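1-deoxy-D-xylulose 5-phosphate reductoisomerase (Zymomonas mobilis, PDB 1R0L) catalyses the NADPH-dependent rearrangement and reduction of 1-deoxy-D-xylulose 5-phosphate to 2-C-methyl-D-erythritol 4-phosphate, a step of isoprenoid biosynthesis. Local coordinates at residues G11-I16 / L36-N41; R30-A35 / N53-V58; T97-I102 / K118-A123. All coordinates share one frame; numbering follows the deposited sequence.

How the interactions relate
One seven-stranded parallel sheet holds all three contacts, and loops at its strand ends receive the NADPH. Interactions 1 and 2, about 13 Å apart between centres, share strand 31-38 and alternate along the chain; Leu-36 and Ala-38 probably carry the strand pairing onward to Val-58. Interaction 3 comes later in the sequence, beyond strand 5-10 in the sheet, its centre about 12 Å from that of interaction 1 and about 15 Å from that of interaction 2. Ile-101 packs on Gly-11 and Thr-37, so the loops of interactions 1 and 3 meet at the NADPH, whereas interaction 2 joins an earlier part of strand 31-38 to strand 56-59, its Ala-35 side chain about 12 Å away.

Interaction 1. Residues G11-I16 / L36-N41; sequences GATGSI and LTANRN. With NDP (NADPH dihydro-nicotinamide-adenine-dinucleotide phosphate), chain F.
Thr-37 turns both its hydroxyl and its carbonyl toward the loop that starts at Gly-11. With chi1 at 74°, OG1 lies between its own backbone N and carbonyl carbon, where it accepts the N-H of Gly-11 (N to Thr-37 OG1, 2.7 Å). The next amide, Ala-12 N, donates to Thr-37 O, also at 2.7 Å, so one threonine holds two successive residues of the turn. Ala-12 directs CB at the strand and meets Leu-36 CB at 4.1 Å. Thr-13 serves strand and cofactor at once: CG2 packs on Ala-38 CB at 3.8 Å, while its backbone N donates to the ribose oxygen O3B of NADPH at 3.1 Å. Across the cofactor, Asn-39 spreads CB and its amide over one face of the adenine and gives its backbone N-H to O2B. Arg-40 N and Asn-41 N both donate to O2X of the 2'-phosphate. The side chains of these two residues are engaged elsewhere, the Arg-40 guanidinium with Asp-61 and Asn-41 OD1 capping the following helix at Asp-44 N. A glycine-rich turn after the first strand, facing a 2'-phosphate loop after the second, is the NADP-binding signature of the Rossmann fold.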
loop_
_atom_site.group_PDB
_atom_site.type_symbol
_atom_site.label_atom_id
_atom_site.label_comp_id
_atom_site.label_asym_id
_atom_site.label_seq_id
_atom_site.Cartn_x
_atom_site.Cartn_y
_atom_site.Cartn_z
ATOM N N GLY B 11 -12.732 18.238 21.306
ATOM C CA GLY B 11 -12.148 17.236 22.183
ATOM C C GLY B 11 -10.631 17.365 22.115
ATOM O O GLY B 11 -9.893 16.386 21.938
ATOM N N ALA B 12 -10.165 18.595 22.288
ATOM C CA ALA B 12 -8.742 18.893 22.197
ATOM C C ALA B 12 -7.882 18.445 23.359
ATOM O O ALA B 12 -6.664 18.578 23.288
ATOM C CB ALA B 12 -8.535 20.398 21.972
ATOM N N THR B 13 -8.491 17.906 24.413
ATOM C CA THR B 13 -7.729 17.490 25.590
ATOM C C THR B 13 -7.533 15.998 25.830
ATOM O O THR B 13 -6.985 15.619 26.861
ATOM C CB THR B 13 -8.359 18.072 26.841
ATOM O OG1 THR B 13 -9.756 17.781 26.825
ATOM C CG2 THR B 13 -8.183 19.583 26.885
ATOM N N GLY B 14 -7.983 15.152 24.909
ATOM C CA GLY B 14 -7.811 13.723 25.092
ATOM C C GLY B 14 -6.493 13.318 24.472
ATOM O O GLY B 14 -5.628 14.163 24.281
ATOM N N SER B 15 -6.338 12.036 24.153
ATOM C CA SER B 15 -5.111 11.566 23.524
ATOM C C SER B 15 -5.089 12.034 22.058
ATOM O O SER B 15 -4.088 12.569 21.585
ATOM C CB SER B 15 -5.013 10.030 23.603
ATOM O OG SER B 15 -6.080 9.387 22.903
ATOM N N ILE B 16 -6.195 11.844 21.341
ATOM C CA ILE B 16 -6.242 12.256 19.947
ATOM C C ILE B 16 -6.038 13.762 19.886
ATOM O O ILE B 16 -5.219 14.262 19.110
ATOM C CB ILE B 16 -7.603 11.900 19.273
ATOM C CG1 ILE B 16 -7.784 10.378 19.201
ATOM C CG2 ILE B 16 -7.647 12.478 17.847
ATOM C CD1 ILE B 16 -6.851 9.687 18.175
ATOM N N LEU B 36 -11.297 25.343 20.158
ATOM C CA LEU B 36 -10.795 24.143 20.818
ATOM C C LEU B 36 -11.835 23.816 21.872
ATOM O O LEU B 36 -12.393 24.722 22.503
ATOM C CB LEU B 36 -9.464 24.395 21.508
ATOM C CG LEU B 36 -8.247 24.732 20.659
ATOM C CD1 LEU B 36 -7.015 24.747 21.569
ATOM C CD2 LEU B 36 -8.089 23.713 19.535
ATOM N N THR B 37 -12.127 22.535 22.061
ATOM C CA THR B 37 -13.099 22.197 23.078
ATOM C C THR B 37 -12.573 21.146 24.015
ATOM O O THR B 37 -11.616 20.415 23.704
ATOM C CB THR B 37 -14.440 21.664 22.513
ATOM O OG1 THR B 37 -14.266 20.340 22.036
ATOM C CG2 THR B 37 -14.935 22.511 21.395
ATOM N N ALA B 38 -13.225 21.092 25.172
ATOM C CA ALA B 38 -12.935 20.134 26.224
ATOM C C ALA B 38 -14.241 19.967 27.007
ATOM O O ALA B 38 -15.198 20.704 26.775
ATOM C CB ALA B 38 -11.831 20.662 27.123
ATOM N N ASN B 39 -14.279 19.002 27.928
ATOM C CA ASN B 39 -15.476 18.750 28.736
ATOM C C ASN B 39 -15.351 19.282 30.147
ATOM O O ASN B 39 -16.143 20.107 30.590
ATOM C CB ASN B 39 -15.741 17.257 28.830
ATOM C CG ASN B 39 -16.868 16.915 29.798
ATOM O OD1 ASN B 39 -17.929 17.531 29.785
ATOM N ND2 ASN B 39 -16.640 15.912 30.624
ATOM N N ARG B 40 -14.353 18.780 30.859
ATOM C CA ARG B 40 -14.131 19.178 32.240
ATOM C C ARG B 40 -12.694 19.591 32.512
ATOM O O ARG B 40 -12.414 20.201 33.536
ATOM C CB ARG B 40 -14.493 18.032 33.184
ATOM C CG ARG B 40 -15.947 17.608 33.149
ATOM C CD ARG B 40 -16.145 16.388 34.027
ATOM N NE ARG B 40 -15.594 16.596 35.364
ATOM C CZ ARG B 40 -15.904 17.627 36.143
ATOM N NH1 ARG B 40 -16.758 18.544 35.713
ATOM N NH2 ARG B 40 -15.376 17.739 37.355
ATOM N N ASN B 41 -11.785 19.260 31.603
ATOM C CA ASN B 41 -10.385 19.613 31.800
ATOM C C ASN B 41 -10.096 21.051 31.408
ATOM O O ASN B 41 -9.435 21.305 30.411
ATOM C CB ASN B 41 -9.466 18.694 30.998
ATOM C CG ASN B 41 -8.024 18.825 31.424
ATOM O OD1 ASN B 41 -7.553 19.925 31.711
ATOM N ND2 ASN B 41 -7.310 17.703 31.471
HETATM P PA NDP F . -10.493 11.106 26.588
HETATM O O1A NDP F . -9.184 10.628 26.576
HETATM O O2A NDP F . -11.223 11.574 27.892
HETATM O O5B NDP F . -10.656 12.410 25.698
HETATM C C5B NDP F . -11.994 12.660 25.780
HETATM C C4B NDP F . -11.958 13.936 25.138
HETATM O O4B NDP F . -13.358 14.142 25.064
HETATM C C3B NDP F . -11.425 15.225 25.950
HETATM O O3B NDP F . -11.135 16.363 25.006
HETATM C C2B NDP F . -12.634 15.503 26.783
HETATM O O2B NDP F . -12.682 16.633 27.649
HETATM C C1B NDP F . -13.730 15.335 25.733
HETATM N N9A NDP F . -14.993 15.033 26.356
HETATM C C8A NDP F . -15.157 14.041 27.318
HETATM N N7A NDP F . -16.380 13.961 27.704
HETATM C C5A NDP F . -17.075 14.889 27.008
HETATM C C6A NDP F . -18.436 15.272 26.984
HETATM N N6A NDP F . -19.354 14.662 27.745
HETATM N N1A NDP F . -18.797 16.264 26.154
HETATM C C2A NDP F . -17.891 16.892 25.368
HETATM N N3A NDP F . -16.591 16.603 25.318
HETATM C C4A NDP F . -16.236 15.584 26.174
HETATM O O3 NDP F . -11.424 10.030 25.915
HETATM P P2B NDP F . -11.624 16.832 28.759
HETATM O O1X NDP F . -10.352 16.095 28.618
HETATM O O2X NDP F . -12.190 17.321 30.044
HETATM O O3X NDP F . -12.075 15.476 29.302
#

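Interaction 2. Residues R30-A35 / N53-V58; sequences RYQVIA and NAKRAV
Ala-35 and Arg-56 form the parallel bridge that joins strands 31-38 and 56-59, the two strands of a beta-alpha-beta crossover through helix 42-52 in the Rossmann-type domain. Asn-53 ends that helix in a Schellman motif. Ala-54 then settles against Val-33: its CB meets Val-33 CG1 at 3.5 Å, a branch that chi1 of -178° sets opposite the valine's backbone N, and its CA approaches Val-33 O at 3.4 Å in a CA-H...O contact. Across the contact, Lys-55 N makes two weak hydrogen bonds, to Val-33 O and to Ile-34 O. The lysine side chain runs extended beside that of Ile-34, both pointing the same way, and its methylenes and NZ pass along Ile-34 CD1 (NZ to CD1, 3.7 Å). Regular parallel pairing begins with Arg-56, whose N donates to Ile-34 O at 2.9 Å with the C=O directed almost straight at it. Ile-34 O thus takes the amide of Arg-56 and, more weakly, that of Lys-55. The Arg-56 guanidinium leads away to a salt bridge with Glu-78; its backbone continues the pairing by a hydrogen bond with Leu-36, and Ala-35 CA makes a CA-H...O contact with Arg-56 O at 3.2 Å.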
loop_
_atom_site.group_PDB
_atom_site.type_symbol
_atom_site.label_atom_id
_atom_site.label_comp_id
_atom_site.label_asym_id
_atom_site.label_seq_id
_atom_site.Cartn_x
_atom_site.Cartn_y
_atom_site.Cartn_z
ATOM N N ARG B 30 1.360 27.421 9.675
ATOM C CA ARG B 30 0.470 26.966 8.604
ATOM C C ARG B 30 -0.991 26.934 9.003
ATOM O O ARG B 30 -1.870 26.838 8.154
ATOM C CB ARG B 30 0.775 25.533 8.217
ATOM C CG ARG B 30 1.895 25.292 7.309
ATOM C CD ARG B 30 1.886 23.813 7.008
ATOM N NE ARG B 30 2.970 23.436 6.110
ATOM C CZ ARG B 30 3.210 22.193 5.694
ATOM N NH1 ARG B 30 2.441 21.179 6.096
ATOM N NH2 ARG B 30 4.220 21.971 4.856
ATOM N N TYR B 31 -1.248 26.953 10.302
ATOM C CA TYR B 31 -2.613 26.853 10.762
ATOM C C TYR B 31 -3.047 27.958 11.700
ATOM O O TYR B 31 -2.266 28.466 12.503
ATOM C CB TYR B 31 -2.819 25.497 11.443
ATOM C CG TYR B 31 -2.420 24.317 10.590
ATOM C CD1 TYR B 31 -1.214 23.637 10.807
ATOM C CD2 TYR B 31 -3.246 23.880 9.553
ATOM C CE1 TYR B 31 -0.840 22.544 10.006
ATOM C CE2 TYR B 31 -2.892 22.796 8.747
ATOM C CZ TYR B 31 -1.688 22.131 8.973
ATOM O OH TYR B 31 -1.342 21.076 8.149
ATOM N N GLN B 32 -4.313 28.320 11.578
ATOM C CA GLN B 32 -4.912 29.332 12.420
ATOM C C GLN B 32 -6.022 28.619 13.202
ATOM O O GLN B 32 -7.053 28.251 12.636
ATOM C CB GLN B 32 -5.483 30.463 11.556
ATOM C CG GLN B 32 -6.394 31.422 12.312
ATOM C CD GLN B 32 -6.870 32.605 11.465
ATOM O OE1 GLN B 32 -7.343 32.440 10.335
ATOM N NE2 GLN B 32 -6.758 33.807 12.020
ATOM N N VAL B 33 -5.797 28.401 14.498
ATOM C CA VAL B 33 -6.784 27.720 15.332
ATOM C C VAL B 33 -8.013 28.574 15.590
ATOM O O VAL B 33 -7.912 29.689 16.094
ATOM C CB VAL B 33 -6.210 27.325 16.688
ATOM C CG1 VAL B 33 -7.244 26.582 17.475
ATOM C CG2 VAL B 33 -4.983 26.474 16.505
ATOM N N ILE B 34 -9.181 28.045 15.240
ATOM C CA ILE B 34 -10.434 28.755 15.448
ATOM C C ILE B 34 -10.987 28.412 16.844
ATOM O O ILE B 34 -11.005 29.261 17.733
ATOM C CB ILE B 34 -11.489 28.370 14.364
ATOM C CG1 ILE B 34 -10.996 28.759 12.963
ATOM C CG2 ILE B 34 -12.797 29.022 14.663
ATOM C CD1 ILE B 34 -10.684 30.229 12.787
ATOM N N ALA B 35 -11.421 27.164 17.036
ATOM C CA ALA B 35 -11.970 26.735 18.315
ATOM C C ALA B 35 -11.359 25.450 18.835
ATOM O O ALA B 35 -10.949 24.578 18.067
ATOM C CB ALA B 35 -13.457 26.550 18.202
ATOM N N ASN B 53 -3.219 30.418 20.482
ATOM C CA ASN B 53 -3.893 31.690 20.248
ATOM C C ASN B 53 -5.213 31.439 19.528
ATOM O O ASN B 53 -5.534 32.103 18.538
ATOM C CB ASN B 53 -3.027 32.606 19.385
ATOM C CG ASN B 53 -3.639 33.974 19.207
ATOM O OD1 ASN B 53 -3.190 34.770 18.386
ATOM N ND2 ASN B 53 -4.680 34.258 19.983
ATOM N N ALA B 54 -5.969 30.468 20.030
ATOM C CA ALA B 54 -7.247 30.111 19.440
ATOM C C ALA B 54 -8.232 31.263 19.581
ATOM O O ALA B 54 -8.048 32.137 20.422
ATOM C CB ALA B 54 -7.803 28.859 20.114
ATOM N N LYS B 55 -9.275 31.259 18.758
ATOM C CA LYS B 55 -10.292 32.296 18.821
ATOM C C LYS B 55 -11.310 32.049 19.908
ATOM O O LYS B 55 -11.795 32.990 20.544
ATOM C CB LYS B 55 -11.040 32.397 17.513
ATOM C CG LYS B 55 -10.222 32.985 16.432
ATOM C CD LYS B 55 -11.088 33.166 15.244
ATOM C CE LYS B 55 -10.376 33.948 14.198
ATOM N NZ LYS B 55 -11.227 33.896 13.009
ATOM N N ARG B 56 -11.656 30.784 20.110
ATOM C CA ARG B 56 -12.624 30.440 21.136
ATOM C C ARG B 56 -12.274 29.125 21.792
ATOM O O ARG B 56 -11.690 28.242 21.167
ATOM C CB ARG B 56 -14.026 30.355 20.531
ATOM C CG ARG B 56 -15.128 30.056 21.534
ATOM C CD ARG B 56 -16.490 30.000 20.847
ATOM N NE ARG B 56 -16.814 31.272 20.204
ATOM C CZ ARG B 56 -17.867 31.487 19.411
ATOM N NH1 ARG B 56 -18.739 30.519 19.139
ATOM N NH2 ARG B 56 -18.039 32.681 18.870
ATOM N N ALA B 57 -12.614 29.025 23.069
ATOM C CA ALA B 57 -12.381 27.829 23.863
ATOM C C ALA B 57 -13.738 27.498 24.469
ATOM O O ALA B 57 -14.405 28.377 25.021
ATOM C CB ALA B 57 -11.371 28.112 24.948
ATOM N N VAL B 58 -14.167 26.248 24.348
ATOM C CA VAL B 58 -15.467 25.865 24.880
ATOM C C VAL B 58 -15.337 24.695 25.821
ATOM O O VAL B 58 -14.710 23.685 25.503
ATOM C CB VAL B 58 -16.446 25.505 23.744
ATOM C CG1 VAL B 58 -17.822 25.191 24.296
ATOM C CG2 VAL B 58 -16.527 26.647 22.775
#

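Interaction 3. Residues T97-I102 / K118-A123; sequences TMAAII and KTVALA. With NDP (NADPH dihydro-nicotinamide-adenine-dinucleotide phosphate), chain F.
Strands 97-99 and 119-122 run parallel, their axes 4.7 Å apart at closest approach and 27° from alignment, and backbone hydrogen bonds pass alternately between them: Thr-97 N to Thr-119 O, Ala-121 N to Thr-97 O, Ala-99 N to Ala-121 O and finally Ala-123 N to Ala-99 O. They are the two strands of a Rossmann-fold beta-alpha-beta unit, connected through helix 107-115. The bond from Ala-99 N is the straightest of the four, with 167° at the hydrogen. Side chains divide between two faces. On one, chi2 of 58° bends Met-98 at CG and lays SD over the neighbouring strand, 4.2 Å from Ala-121 CB and 4.0 Å from Ala-123 CB; Ile-16 and Thr-20 of helix 15-26 also touch this methionine. On the other, Ala-99 CB touches both Val-120 CG1 and Leu-122 CD1, each at 4.4 Å. Past the strand end, Ile-101 faces away from segment 118-123 and brings CG2 to within 3.6 Å of adenine N3A of NADPH, beneath the ring face opposite Asn-39. The side chain of Leu-122 lies about 4 Å from that of Asn-124, which is predicted to bind NADPH. At the far end of the pair a water bridges the strands: it donates to Thr-119 O at 2.7 Å and is hydrogen-bonded to Thr-97 OG1 at 2.8 Å.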
loop_
_atom_site.group_PDB
_atom_site.type_symbol
_atom_site.label_atom_id
_atom_site.label_comp_id
_atom_site.label_asym_id
_atom_site.label_seq_id
_atom_site.Cartn_x
_atom_site.Cartn_y
_atom_site.Cartn_z
ATOM N N THR B 97 -11.669 20.266 10.591
ATOM C CA THR B 97 -12.218 20.001 11.924
ATOM C C THR B 97 -11.897 18.590 12.405
ATOM O O THR B 97 -12.188 17.610 11.716
ATOM C CB THR B 97 -13.775 20.154 11.953
ATOM O OG1 THR B 97 -14.156 21.493 11.606
ATOM C CG2 THR B 97 -14.312 19.848 13.327
ATOM N N MET B 98 -11.298 18.497 13.588
ATOM C CA MET B 98 -10.964 17.212 14.197
ATOM C C MET B 98 -12.114 16.858 15.143
ATOM O O MET B 98 -12.311 17.521 16.174
ATOM C CB MET B 98 -9.654 17.319 14.991
ATOM C CG MET B 98 -9.376 16.140 15.925
ATOM S SD MET B 98 -9.306 14.562 15.066
ATOM C CE MET B 98 -7.639 14.479 14.590
ATOM N N ALA B 99 -12.889 15.840 14.787
ATOM C CA ALA B 99 -13.997 15.438 15.633
ATOM C C ALA B 99 -13.480 14.356 16.566
ATOM O O ALA B 99 -13.459 13.170 16.203
ATOM C CB ALA B 99 -15.143 14.918 14.789
ATOM N N ALA B 100 -13.055 14.773 17.760
ATOM C CA ALA B 100 -12.514 13.859 18.771
ATOM C C ALA B 100 -13.379 13.701 20.023
ATOM O O ALA B 100 -12.930 13.126 21.006
ATOM C CB ALA B 100 -11.096 14.296 19.178
ATOM N N ILE B 101 -14.601 14.227 20.000
ATOM C CA ILE B 101 -15.519 14.085 21.129
ATOM C C ILE B 101 -16.228 12.746 20.877
ATOM O O ILE B 101 -16.957 12.591 19.898
ATOM C CB ILE B 101 -16.572 15.237 21.179
ATOM C CG1 ILE B 101 -15.885 16.589 21.398
ATOM C CG2 ILE B 101 -17.576 14.970 22.272
ATOM C CD1 ILE B 101 -16.856 17.772 21.505
ATOM N N ILE B 102 -16.012 11.779 21.757
ATOM C CA ILE B 102 -16.604 10.451 21.586
ATOM C C ILE B 102 -17.955 10.220 22.258
ATOM O O ILE B 102 -18.297 10.889 23.237
ATOM C CB ILE B 102 -15.625 9.367 22.076
ATOM C CG1 ILE B 102 -15.259 9.620 23.535
ATOM C CG2 ILE B 102 -14.347 9.414 21.279
ATOM C CD1 ILE B 102 -15.742 8.533 24.452
ATOM N N LYS B 118 -16.759 21.375 4.708
ATOM C CA LYS B 118 -15.312 21.439 4.535
ATOM C C LYS B 118 -14.687 20.078 4.849
ATOM O O LYS B 118 -15.237 19.039 4.474
ATOM C CB LYS B 118 -14.714 22.524 5.429
ATOM C CG LYS B 118 -15.344 23.892 5.202
ATOM C CD LYS B 118 -15.210 24.282 3.748
ATOM C CE LYS B 118 -16.073 25.477 3.371
ATOM N NZ LYS B 118 -15.924 25.749 1.905
ATOM N N THR B 119 -13.544 20.078 5.532
ATOM C CA THR B 119 -12.865 18.820 5.863
ATOM C C THR B 119 -13.061 18.399 7.317
ATOM O O THR B 119 -12.855 19.193 8.244
ATOM C CB THR B 119 -11.356 18.895 5.565
ATOM O OG1 THR B 119 -11.156 18.997 4.148
ATOM C CG2 THR B 119 -10.648 17.652 6.072
ATOM N N VAL B 120 -13.456 17.144 7.514
ATOM C CA VAL B 120 -13.701 16.640 8.859
ATOM C C VAL B 120 -12.950 15.354 9.165
ATOM O O VAL B 120 -13.275 14.296 8.635
ATOM C CB VAL B 120 -15.209 16.415 9.074
ATOM C CG1 VAL B 120 -15.477 15.877 10.484
ATOM C CG2 VAL B 120 -15.955 17.733 8.827
ATOM N N ALA B 121 -11.923 15.450 9.999
ATOM C CA ALA B 121 -11.159 14.273 10.373
ATOM C C ALA B 121 -11.988 13.559 11.468
ATOM O O ALA B 121 -12.228 14.090 12.568
ATOM C CB ALA B 121 -9.788 14.685 10.895
ATOM N N LEU B 122 -12.443 12.356 11.155
ATOM C CA LEU B 122 -13.272 11.628 12.085
ATOM C C LEU B 122 -12.482 10.738 13.050
ATOM O O LEU B 122 -11.808 9.790 12.649
ATOM C CB LEU B 122 -14.288 10.797 11.303
ATOM C CG LEU B 122 -15.367 10.103 12.134
ATOM C CD1 LEU B 122 -16.230 11.154 12.843
ATOM C CD2 LEU B 122 -16.217 9.238 11.226
ATOM N N ALA B 123 -12.556 11.069 14.335
ATOM C CA ALA B 123 -11.887 10.280 15.361
ATOM C C ALA B 123 -13.011 9.610 16.132
ATOM O O ALA B 123 -12.841 8.553 16.708
ATOM C CB ALA B 123 -11.063 11.178 16.262
HETATM P PA NDP F . -10.493 11.106 26.588
HETATM O O1A NDP F . -9.184 10.628 26.576
HETATM O O2A NDP F . -11.223 11.574 27.892
HETATM O O5B NDP F . -10.656 12.410 25.698
HETATM C C5B NDP F . -11.994 12.660 25.780
HETATM C C4B NDP F . -11.958 13.936 25.138
HETATM O O4B NDP F . -13.358 14.142 25.064
HETATM C C3B NDP F . -11.425 15.225 25.950
HETATM O O3B NDP F . -11.135 16.363 25.006
HETATM C C2B NDP F . -12.634 15.503 26.783
HETATM O O2B NDP F . -12.682 16.633 27.649
HETATM C C1B NDP F . -13.730 15.335 25.733
HETATM N N9A NDP F . -14.993 15.033 26.356
HETATM C C8A NDP F . -15.157 14.041 27.318
HETATM N N7A NDP F . -16.380 13.961 27.704
HETATM C C5A NDP F . -17.075 14.889 27.008
HETATM C C6A NDP F . -18.436 15.272 26.984
HETATM N N6A NDP F . -19.354 14.662 27.745
HETATM N N1A NDP F . -18.797 16.264 26.154
HETATM C C2A NDP F . -17.891 16.892 25.368
HETATM N N3A NDP F . -16.591 16.603 25.318
HETATM C C4A NDP F . -16.236 15.584 26.174
HETATM O O3 NDP F . -11.424 10.030 25.915
HETATM P P2B NDP F . -11.624 16.832 28.759
HETATM O O1X NDP F . -10.352 16.095 28.618
HETATM O O2X NDP F . -12.190 17.321 30.044
HETATM O O3X NDP F . -12.075 15.476 29.302
HETATM O O HOH W 1 -14.119 21.512 8.784
#